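Local coordinates for protein (2Z,6E)-hedycaryol synthase (Kitasatospora setae, PDB 4MC3) that catalyses the magnesium-dependent 1,11-cyclisation of (2E,6E)-farnesyl diphosphate, with addition of water, to the sesquiterpene alcohol (2Z,6E)-hedycaryol, at residues W60-W74 / M181-P193. Numbering follows the deposited sequence.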
ATOM      1  N   TRP A  60      -1.444   1.515  10.148  1.00 17.79           N
ATOM      2  CA  TRP A  60      -2.647   1.362  10.921  1.00 16.90           C
ATOM      3  C   TRP A  60      -2.480   1.895  12.326  1.00 17.78           C
ATOM      4  O   TRP A  60      -2.675   1.153  13.292  1.00 18.02           O
ATOM      5  CB  TRP A  60      -3.122  -0.112  10.974  1.00 18.79           C
ATOM      6  CG  TRP A  60      -3.303  -0.733   9.630  1.00 17.03           C
ATOM      7  CD1 TRP A  60      -4.314  -0.510   8.735  1.00 17.66           C
ATOM      8  CD2 TRP A  60      -2.465  -1.722   9.042  1.00 16.63           C
ATOM      9  NE1 TRP A  60      -4.117  -1.273   7.601  1.00 16.41           N
ATOM     10  CE2 TRP A  60      -2.983  -2.018   7.766  1.00 15.15           C
ATOM     11  CE3 TRP A  60      -1.283  -2.367   9.453  1.00 16.77           C
ATOM     12  CZ2 TRP A  60      -2.400  -2.965   6.954  1.00 15.32           C
ATOM     13  CZ3 TRP A  60      -0.687  -3.271   8.628  1.00 15.84           C
ATOM     14  CH2 TRP A  60      -1.240  -3.560   7.368  1.00 15.79           C
ATOM     15  N   PRO A  61      -2.173   3.207  12.465  1.00 18.19           N
ATOM     16  CA  PRO A  61      -1.936   3.744  13.822  1.00 20.86           C
ATOM     17  C   PRO A  61      -3.084   3.669  14.780  1.00 21.10           C
ATOM     18  O   PRO A  61      -2.859   3.658  15.990  1.00 22.65           O
ATOM     19  CB  PRO A  61      -1.520   5.204  13.559  1.00 22.10           C
ATOM     20  CG  PRO A  61      -2.177   5.520  12.213  1.00 22.18           C
ATOM     21  CD  PRO A  61      -1.984   4.221  11.434  1.00 19.82           C
ATOM     22  N   ARG A  62      -4.320   3.612  14.262  1.00 19.26           N
ATOM     23  CA  ARG A  62      -5.520   3.606  15.069  1.00 20.11           C
ATOM     24  C   ARG A  62      -6.107   2.211  15.312  1.00 20.35           C
ATOM     25  O   ARG A  62      -7.170   2.079  15.927  1.00 23.20           O
ATOM     26  CB  ARG A  62      -6.582   4.497  14.418  1.00 24.20           C
ATOM     27  CG  ARG A  62      -6.026   5.936  14.338  1.00 24.48           C
ATOM     28  CD  ARG A  62      -6.990   6.849  13.594  1.00 29.61           C
ATOM     29  NE  ARG A  62      -6.448   8.212  13.513  1.00 26.43           N
ATOM     30  CZ  ARG A  62      -7.180   9.311  13.269  1.00 29.55           C
ATOM     31  NH1 ARG A  62      -8.476   9.189  13.076  1.00 34.47           N
ATOM     32  NH2 ARG A  62      -6.624  10.518  13.258  1.00 26.53           N
ATOM     33  N   ALA A  63      -5.478   1.192  14.741  1.00 19.45           N
ATOM     34  CA  ALA A  63      -6.036  -0.129  14.874  1.00 18.90           C
ATOM     35  C   ALA A  63      -5.946  -0.701  16.280  1.00 21.30           C
ATOM     36  O   ALA A  63      -4.997  -0.426  17.015  1.00 21.75           O
ATOM     37  CB  ALA A  63      -5.277  -1.042  13.941  1.00 19.88           C
ATOM     38  N   ASP A  64      -6.896  -1.546  16.620  1.00 21.85           N
ATOM     39  CA  ASP A  64      -6.778  -2.419  17.765  1.00 23.28           C
ATOM     40  C   ASP A  64      -5.682  -3.479  17.530  1.00 22.51           C
ATOM     41  O   ASP A  64      -5.199  -3.667  16.411  1.00 20.76           O
ATOM     42  CB  ASP A  64      -8.144  -3.081  17.958  1.00 25.51           C
ATOM     43  CG  ASP A  64      -8.541  -3.914  16.757  1.00 28.01           C
ATOM     44  OD1 ASP A  64      -8.995  -3.362  15.730  1.00 27.36           O
ATOM     45  OD2 ASP A  64      -8.385  -5.137  16.849  1.00 29.36           O
ATOM     46  N   LEU A  65      -5.260  -4.169  18.577  1.00 23.02           N
ATOM     47  CA  LEU A  65      -4.213  -5.148  18.510  1.00 22.29           C
ATOM     48  C   LEU A  65      -4.494  -6.252  17.473  1.00 22.32           C
ATOM     49  O   LEU A  65      -3.580  -6.618  16.714  1.00 23.74           O
ATOM     50  CB  LEU A  65      -4.037  -5.810  19.876  1.00 24.74           C
ATOM     51  CG  LEU A  65      -3.033  -6.938  19.937  1.00 24.94           C
ATOM     52  CD1 LEU A  65      -1.617  -6.585  19.535  1.00 27.21           C
ATOM     53  CD2 LEU A  65      -3.053  -7.520  21.369  1.00 31.18           C
ATOM     54  N   ASP A  66      -5.730  -6.776  17.454  1.00 22.99           N
ATOM     55  CA  ASP A  66      -6.149  -7.908  16.539  1.00 24.31           C
ATOM     56  C   ASP A  66      -5.985  -7.462  15.082  1.00 22.38           C
ATOM     57  O   ASP A  66      -5.319  -8.139  14.291  1.00 22.91           O
ATOM     58  CB  ASP A  66      -7.561  -8.441  16.786  1.00 26.93           C
ATOM     59  CG  ASP A  66      -7.691  -9.179  18.127  1.00 41.69           C
ATOM     60  OD1 ASP A  66      -6.667  -9.652  18.696  1.00 47.17           O
ATOM     61  OD2 ASP A  66      -8.839  -9.309  18.591  1.00 51.01           O
ATOM     62  N   THR A  67      -6.475  -6.266  14.764  1.00 19.87           N
ATOM     63  CA  THR A  67      -6.339  -5.741  13.386  1.00 20.13           C
ATOM     64  C   THR A  67      -4.890  -5.482  13.057  1.00 19.69           C
ATOM     65  O   THR A  67      -4.415  -5.813  11.949  1.00 18.65           O
ATOM     66  CB  THR A  67      -7.189  -4.465  13.179  1.00 21.01           C
ATOM     67  OG1 THR A  67      -8.566  -4.800  13.412  1.00 21.62           O
ATOM     68  CG2 THR A  67      -7.055  -3.910  11.785  1.00 20.34           C
ATOM     69  N   LEU A  68      -4.152  -4.821  13.948  1.00 20.47           N
ATOM     70  CA  LEU A  68      -2.749  -4.608  13.663  1.00 19.66           C
ATOM     71  C   LEU A  68      -2.006  -5.925  13.373  1.00 18.00           C
ATOM     72  O   LEU A  68      -1.152  -5.989  12.476  1.00 18.80           O
ATOM     73  CB  LEU A  68      -2.071  -3.826  14.789  1.00 18.90           C
ATOM     74  CG  LEU A  68      -0.590  -3.525  14.585  1.00 19.57           C
ATOM     75  CD1 LEU A  68      -0.304  -2.724  13.342  1.00 21.90           C
ATOM     76  CD2 LEU A  68       0.003  -2.827  15.815  1.00 21.51           C
ATOM     77  N   THR A  69      -2.296  -6.947  14.183  1.00 19.38           N
ATOM     78  CA  THR A  69      -1.609  -8.207  14.051  1.00 19.40           C
ATOM     79  C   THR A  69      -1.909  -8.864  12.654  1.00 18.22           C
ATOM     80  O   THR A  69      -0.953  -9.278  11.995  1.00 19.11           O
ATOM     81  CB  THR A  69      -2.047  -9.151  15.167  1.00 21.98           C
ATOM     82  OG1 THR A  69      -1.639  -8.598  16.446  1.00 23.50           O
ATOM     83  CG2 THR A  69      -1.430 -10.484  14.972  1.00 24.63           C
ATOM     84  N   ILE A  70      -3.157  -8.864  12.219  1.00 18.31           N
ATOM     85  CA  ILE A  70      -3.463  -9.388  10.910  1.00 18.98           C
ATOM     86  C   ILE A  70      -2.735  -8.569   9.833  1.00 18.12           C
ATOM     87  O   ILE A  70      -2.183  -9.111   8.890  1.00 18.13           O
ATOM     88  CB  ILE A  70      -4.975  -9.578  10.693  1.00 24.19           C
ATOM     89  CG1 ILE A  70      -5.681  -8.364  10.442  1.00 28.29           C
ATOM     90  CG2 ILE A  70      -5.653 -10.291  11.804  1.00 32.95           C
ATOM     91  CD1 ILE A  70      -7.177  -8.517  10.475  1.00 46.61           C
ATOM     92  N   GLY A  71      -2.751  -7.258   9.966  1.00 16.69           N
ATOM     93  CA  GLY A  71      -2.032  -6.408   8.984  1.00 17.92           C
ATOM     94  C   GLY A  71      -0.539  -6.724   8.909  1.00 15.59           C
ATOM     95  O   GLY A  71       0.067  -6.796   7.833  1.00 16.48           O
ATOM     96  N   LEU A  72       0.090  -6.947  10.065  1.00 17.30           N
ATOM     97  CA  LEU A  72       1.527  -7.258  10.072  1.00 17.96           C
ATOM     98  C   LEU A  72       1.805  -8.623   9.381  1.00 16.69           C
ATOM     99  O   LEU A  72       2.849  -8.792   8.755  1.00 19.50           O
ATOM    100  CB  LEU A  72       2.088  -7.282  11.478  1.00 20.08           C
ATOM    101  CG  LEU A  72       2.173  -5.994  12.266  1.00 22.97           C
ATOM    102  CD1 LEU A  72       3.049  -6.175  13.497  1.00 25.38           C
ATOM    103  CD2 LEU A  72       2.622  -4.866  11.389  1.00 26.40           C
ATOM    104  N   LYS A  73       0.881  -9.599   9.516  1.00 18.02           N
ATOM    105  CA  LYS A  73       1.031 -10.859   8.796  1.00 18.22           C
ATOM    106  C   LYS A  73       1.055 -10.618   7.269  1.00 17.77           C
ATOM    107  O   LYS A  73       1.892 -11.166   6.561  1.00 18.67           O
ATOM    108  CB  LYS A  73      -0.098 -11.857   9.176  1.00 19.21           C
ATOM    109  CG  LYS A  73      -0.015 -12.298  10.646  1.00 20.90           C
ATOM    110  CD  LYS A  73      -1.139 -13.237  10.999  1.00 24.36           C
ATOM    111  CE  LYS A  73      -1.080 -13.610  12.458  1.00 28.03           C
ATOM    112  NZ  LYS A  73      -2.306 -14.400  12.859  1.00 31.99           N
ATOM    113  N   TRP A  74       0.139  -9.769   6.791  1.00 15.89           N
ATOM    114  CA  TRP A  74       0.154  -9.414   5.360  1.00 16.66           C
ATOM    115  C   TRP A  74       1.447  -8.731   4.932  1.00 17.16           C
ATOM    116  O   TRP A  74       1.977  -9.016   3.849  1.00 17.87           O
ATOM    117  CB  TRP A  74      -1.107  -8.598   5.011  1.00 15.93           C
ATOM    118  CG  TRP A  74      -2.316  -9.405   4.886  1.00 14.86           C
ATOM    119  CD1 TRP A  74      -3.214  -9.656   5.844  1.00 16.63           C
ATOM    120  CD2 TRP A  74      -2.736 -10.145   3.740  1.00 15.54           C
ATOM    121  NE1 TRP A  74      -4.209 -10.499   5.379  1.00 16.00           N
ATOM    122  CE2 TRP A  74      -3.935 -10.794   4.069  1.00 16.77           C
ATOM    123  CE3 TRP A  74      -2.245 -10.269   2.440  1.00 15.83           C
ATOM    124  CZ2 TRP A  74      -4.600 -11.657   3.168  1.00 15.76           C
ATOM    125  CZ3 TRP A  74      -2.887 -11.083   1.554  1.00 17.36           C
ATOM    126  CH2 TRP A  74      -4.052 -11.776   1.900  1.00 17.59           C
ATOM    127  N   MET A 181      -0.474   0.521  -0.996  1.00 14.97           N
ATOM    128  CA  MET A 181      -1.417   1.326  -0.228  1.00 15.84           C
ATOM    129  C   MET A 181      -2.862   0.842  -0.332  1.00 15.62           C
ATOM    130  O   MET A 181      -3.510   0.602   0.686  1.00 16.45           O
ATOM    131  CB  MET A 181      -1.328   2.795  -0.652  1.00 18.18           C
ATOM    132  CG  MET A 181      -0.343   3.617   0.164  1.00 19.59           C
ATOM    133  SD  MET A 181      -0.268   3.102   1.890  1.00 33.45           S
ATOM    134  CE  MET A 181       1.410   2.482   1.985  1.00 13.56           C
ATOM    135  N   PRO A 182      -3.372   0.709  -1.554  1.00 15.57           N
ATOM    136  CA  PRO A 182      -4.803   0.374  -1.732  1.00 15.81           C
ATOM    137  C   PRO A 182      -5.247  -0.854  -0.895  1.00 15.42           C
ATOM    138  O   PRO A 182      -6.266  -0.771  -0.186  1.00 16.60           O
ATOM    139  CB  PRO A 182      -4.929   0.174  -3.221  1.00 17.65           C
ATOM    140  CG  PRO A 182      -3.957   1.179  -3.760  1.00 17.74           C
ATOM    141  CD  PRO A 182      -2.753   0.972  -2.872  1.00 15.92           C
ATOM    142  N   TRP A 183      -4.528  -1.960  -0.960  1.00 14.90           N
ATOM    143  CA  TRP A 183      -4.910  -3.117  -0.146  1.00 14.92           C
ATOM    144  C   TRP A 183      -4.596  -2.958   1.318  1.00 14.22           C
ATOM    145  O   TRP A 183      -5.322  -3.441   2.205  1.00 14.65           O
ATOM    146  CB  TRP A 183      -4.372  -4.444  -0.697  1.00 16.10           C
ATOM    147  CG  TRP A 183      -2.925  -4.634  -0.723  1.00 14.75           C
ATOM    148  CD1 TRP A 183      -2.125  -4.462  -1.788  1.00 16.43           C
ATOM    149  CD2 TRP A 183      -2.099  -5.072   0.343  1.00 16.11           C
ATOM    150  NE1 TRP A 183      -0.827  -4.751  -1.453  1.00 16.13           N
ATOM    151  CE2 TRP A 183      -0.783  -5.109  -0.129  1.00 16.39           C
ATOM    152  CE3 TRP A 183      -2.346  -5.410   1.704  1.00 15.95           C
ATOM    153  CZ2 TRP A 183       0.289  -5.516   0.678  1.00 17.22           C
ATOM    154  CZ3 TRP A 183      -1.245  -5.813   2.486  1.00 16.04           C
ATOM    155  CH2 TRP A 183       0.028  -5.840   1.979  1.00 19.55           C
ATOM    156  N   LEU A 184      -3.519  -2.210   1.633  1.00 14.76           N
ATOM    157  CA  LEU A 184      -3.235  -1.902   3.020  1.00 15.57           C
ATOM    158  C   LEU A 184      -4.357  -1.177   3.684  1.00 13.78           C
ATOM    159  O   LEU A 184      -4.809  -1.456   4.806  1.00 15.60           O
ATOM    160  CB  LEU A 184      -1.887  -1.140   3.175  1.00 16.17           C
ATOM    161  CG  LEU A 184      -0.689  -1.989   2.828  1.00 16.79           C
ATOM    162  CD1 LEU A 184       0.543  -1.112   2.579  1.00 18.24           C
ATOM    163  CD2 LEU A 184      -0.334  -2.928   3.987  1.00 17.29           C
ATOM    164  N   TRP A 185      -4.847  -0.133   3.028  1.00 14.78           N
ATOM    165  CA  TRP A 185      -5.964   0.688   3.525  1.00 15.60           C
ATOM    166  C   TRP A 185      -7.258  -0.129   3.572  1.00 14.27           C
ATOM    167  O   TRP A 185      -8.027   0.053   4.519  1.00 16.20           O
ATOM    168  CB  TRP A 185      -6.181   1.950   2.748  1.00 17.92           C
ATOM    169  CG  TRP A 185      -5.037   2.971   3.001  1.00 17.37           C
ATOM    170  CD1 TRP A 185      -4.338   3.157   4.142  1.00 22.56           C
ATOM    171  CD2 TRP A 185      -4.478   3.893   2.032  1.00 16.21           C
ATOM    172  NE1 TRP A 185      -3.405   4.170   3.971  1.00 23.50           N
ATOM    173  CE2 TRP A 185      -3.448   4.602   2.667  1.00 18.97           C
ATOM    174  CE3 TRP A 185      -4.739   4.140   0.694  1.00 17.21           C
ATOM    175  CZ2 TRP A 185      -2.683   5.598   1.993  1.00 19.01           C
ATOM    176  CZ3 TRP A 185      -4.011   5.154   0.026  1.00 19.48           C
ATOM    177  CH2 TRP A 185      -2.996   5.842   0.684  1.00 19.26           C
ATOM    178  N   ASP A 186      -7.485  -1.046   2.620  1.00 16.27           N
ATOM    179  CA  ASP A 186      -8.610  -1.948   2.777  1.00 14.90           C
ATOM    180  C   ASP A 186      -8.608  -2.628   4.158  1.00 14.52           C
ATOM    181  O   ASP A 186      -9.654  -2.826   4.793  1.00 16.27           O
ATOM    182  CB  ASP A 186      -8.625  -3.031   1.688  1.00 15.59           C
ATOM    183  CG  ASP A 186      -8.916  -2.499   0.289  1.00 16.11           C
ATOM    184  OD1 ASP A 186      -9.576  -1.469   0.124  1.00 18.37           O
ATOM    185  OD2 ASP A 186      -8.422  -3.182  -0.658  1.00 18.53           O
ATOM    186  N   LEU A 187      -7.444  -3.075   4.635  1.00 14.37           N
ATOM    187  CA  LEU A 187      -7.345  -3.718   5.921  1.00 14.75           C
ATOM    188  C   LEU A 187      -7.675  -2.806   7.088  1.00 16.45           C
ATOM    189  O   LEU A 187      -8.074  -3.309   8.170  1.00 16.53           O
ATOM    190  CB  LEU A 187      -5.969  -4.389   6.096  1.00 16.04           C
ATOM    191  CG  LEU A 187      -5.631  -5.613   5.219  1.00 16.15           C
ATOM    192  CD1 LEU A 187      -4.178  -5.968   5.172  1.00 17.54           C
ATOM    193  CD2 LEU A 187      -6.469  -6.839   5.688  1.00 17.61           C
ATOM    194  N   ASP A 188      -7.542  -1.492   6.918  1.00 16.38           N
ATOM    195  CA  ASP A 188      -7.919  -0.555   7.962  1.00 17.05           C
ATOM    196  C   ASP A 188      -9.423  -0.648   8.290  1.00 17.02           C
ATOM    197  O   ASP A 188      -9.839  -0.323   9.405  1.00 17.86           O
ATOM    198  CB  ASP A 188      -7.573   0.870   7.577  1.00 17.46           C
ATOM    199  CG  ASP A 188      -7.646   1.864   8.758  1.00 18.01           C
ATOM    200  OD1 ASP A 188      -7.158   1.514   9.847  1.00 19.38           O
ATOM    201  OD2 ASP A 188      -8.240   2.970   8.571  1.00 18.89           O
ATOM    202  N   GLU A 189     -10.242  -1.150   7.359  1.00 16.84           N
ATOM    203  CA  GLU A 189     -11.671  -1.244   7.617  1.00 16.77           C
ATOM    204  C   GLU A 189     -11.954  -2.241   8.765  1.00 20.22           C
ATOM    205  O   GLU A 189     -12.987  -2.131   9.411  1.00 21.19           O
ATOM    206  CB  GLU A 189     -12.439  -1.623   6.384  1.00 18.27           C
ATOM    207  CG  GLU A 189     -12.358  -0.624   5.273  1.00 18.24           C
ATOM    208  CD  GLU A 189     -13.376  -0.869   4.159  1.00 19.54           C
ATOM    209  OE1 GLU A 189     -14.572  -1.131   4.482  1.00 19.37           O
ATOM    210  OE2 GLU A 189     -12.990  -0.799   2.959  1.00 19.65           O
ATOM    211  N   LEU A 190     -11.054  -3.183   9.019  1.00 18.34           N
ATOM    212  CA  LEU A 190     -11.253  -4.170  10.054  1.00 19.48           C
ATOM    213  C   LEU A 190     -11.329  -3.512  11.444  1.00 21.43           C
ATOM    214  O   LEU A 190     -11.944  -4.089  12.353  1.00 24.00           O
ATOM    215  CB  LEU A 190     -10.170  -5.209  10.021  1.00 19.86           C
ATOM    216  CG  LEU A 190     -10.370  -6.368   9.043  1.00 23.19           C
ATOM    217  CD1 LEU A 190     -10.502  -6.016   7.613  1.00 23.68           C
ATOM    218  CD2 LEU A 190      -9.252  -7.371   9.112  1.00 24.71           C
ATOM    219  N   ARG A 191     -10.730  -2.329  11.619  1.00 19.41           N
ATOM    220  CA  ARG A 191     -10.743  -1.677  12.933  1.00 20.25           C
ATOM    221  C   ARG A 191     -11.837  -0.638  13.104  1.00 22.67           C
ATOM    222  O   ARG A 191     -12.033  -0.109  14.215  1.00 25.68           O
ATOM    223  CB  ARG A 191      -9.390  -1.082  13.291  1.00 21.94           C
ATOM    224  CG  ARG A 191      -8.872   0.039  12.440  1.00 21.28           C
ATOM    225  CD  ARG A 191      -9.246   1.422  12.909  1.00 21.56           C
ATOM    226  NE  ARG A 191      -8.893   2.400  11.901  1.00 21.23           N
ATOM    227  CZ  ARG A 191      -9.187   3.684  11.949  1.00 20.47           C
ATOM    228  NH1 ARG A 191      -9.832   4.180  13.015  1.00 22.90           N
ATOM    229  NH2 ARG A 191      -8.901   4.464  10.934  1.00 22.47           N
ATOM    230  N   LEU A 192     -12.570  -0.342  12.043  1.00 21.39           N
ATOM    231  CA  LEU A 192     -13.647   0.631  12.083  1.00 22.73           C
ATOM    232  C   LEU A 192     -14.872  -0.055  12.792  1.00 22.54           C
ATOM    233  O   LEU A 192     -14.940  -1.258  12.867  1.00 24.41           O
ATOM    234  CB  LEU A 192     -14.026   1.046  10.666  1.00 22.89           C
ATOM    235  CG  LEU A 192     -12.923   1.724   9.827  1.00 21.72           C
ATOM    236  CD1 LEU A 192     -13.425   1.980   8.423  1.00 23.32           C
ATOM    237  CD2 LEU A 192     -12.437   3.000  10.474  1.00 25.07           C
ATOM    238  N   PRO A 193     -15.792   0.762  13.298  1.00 30.05           N
ATOM    239  CA  PRO A 193     -17.046   0.268  13.887  1.00 34.60           C
ATOM    240  C   PRO A 193     -17.887  -0.496  12.884  1.00 34.25           C
ATOM    241  O   PRO A 193     -18.574  -1.421  13.267  1.00 42.12           O
ATOM    242  CB  PRO A 193     -17.755   1.559  14.328  1.00 38.26           C
ATOM    243  CG  PRO A 193     -16.633   2.521  14.559  1.00 41.12           C
ATOM    244  CD  PRO A 193     -15.645   2.213  13.448  1.00 30.13           C
TER
HETATM  245  O   HOH W   1      -5.357   2.928  11.579  1.00 19.74           O
HETATM  246  O   HOH W   2     -10.306   3.174  15.724  1.00 33.12           O
HETATM  247  O   HOH W   3     -11.152  -1.549  16.564  1.00 44.18           O
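Trp60 and Arg191, followed by Leu187, bury more surface here than any other residue, where residues 65-74 of helix 65-84 and helix 181-188 of the all-helical class I terpene synthase fold run nearly antiparallel, 157° between their directions. Trp60 lies between them and directs NE1 at the carbonyl oxygen of Leu184 (2.9 Å), which sits near the indole plane but receives the N-H from above its own carbonyl plane. The six-membered ring meets apolar branches: CH2 touches Leu184 CD2 at 3.6 Å, and CZ2 packs on Leu187 CD1. That Leu187 methyl also reaches Trp74 CD1 (3.9 Å), whereas the absence of a side chain at Gly71 leaves room for the indole.

Arg191 bends at chi2 (91°) to bring its guanidinium back to Asp188, gripping it side-on: Arg191 NE bonds Asp188 OD1 at 2.8 Å and Arg191 NH2 bonds Asp188 OD2 at 2.9 Å. Arg62 CB rests over one guanidinium face and Leu192 CD2 over the other, while Arg191 CG packs on Ala63 CA at 3.7 Å. Asp294 of helix 286-309 forms salt bridges with both arginines, and Glu16 holds Arg62 as well. A leucine in place of Arg191 would probably leave Asp188 without its paired charge and Asp294 with Arg62 alone of the two. The chemistry is thus divided: the indole hydrogen bond ties the loop before helix 65-84 to helix 181-188, whose Trp183 lies close to the bound nerolidol, apolar packing joins the helices, and waters link Arg62 N to Asp188 OD1 and Asp64 OD1 to Arg191 O.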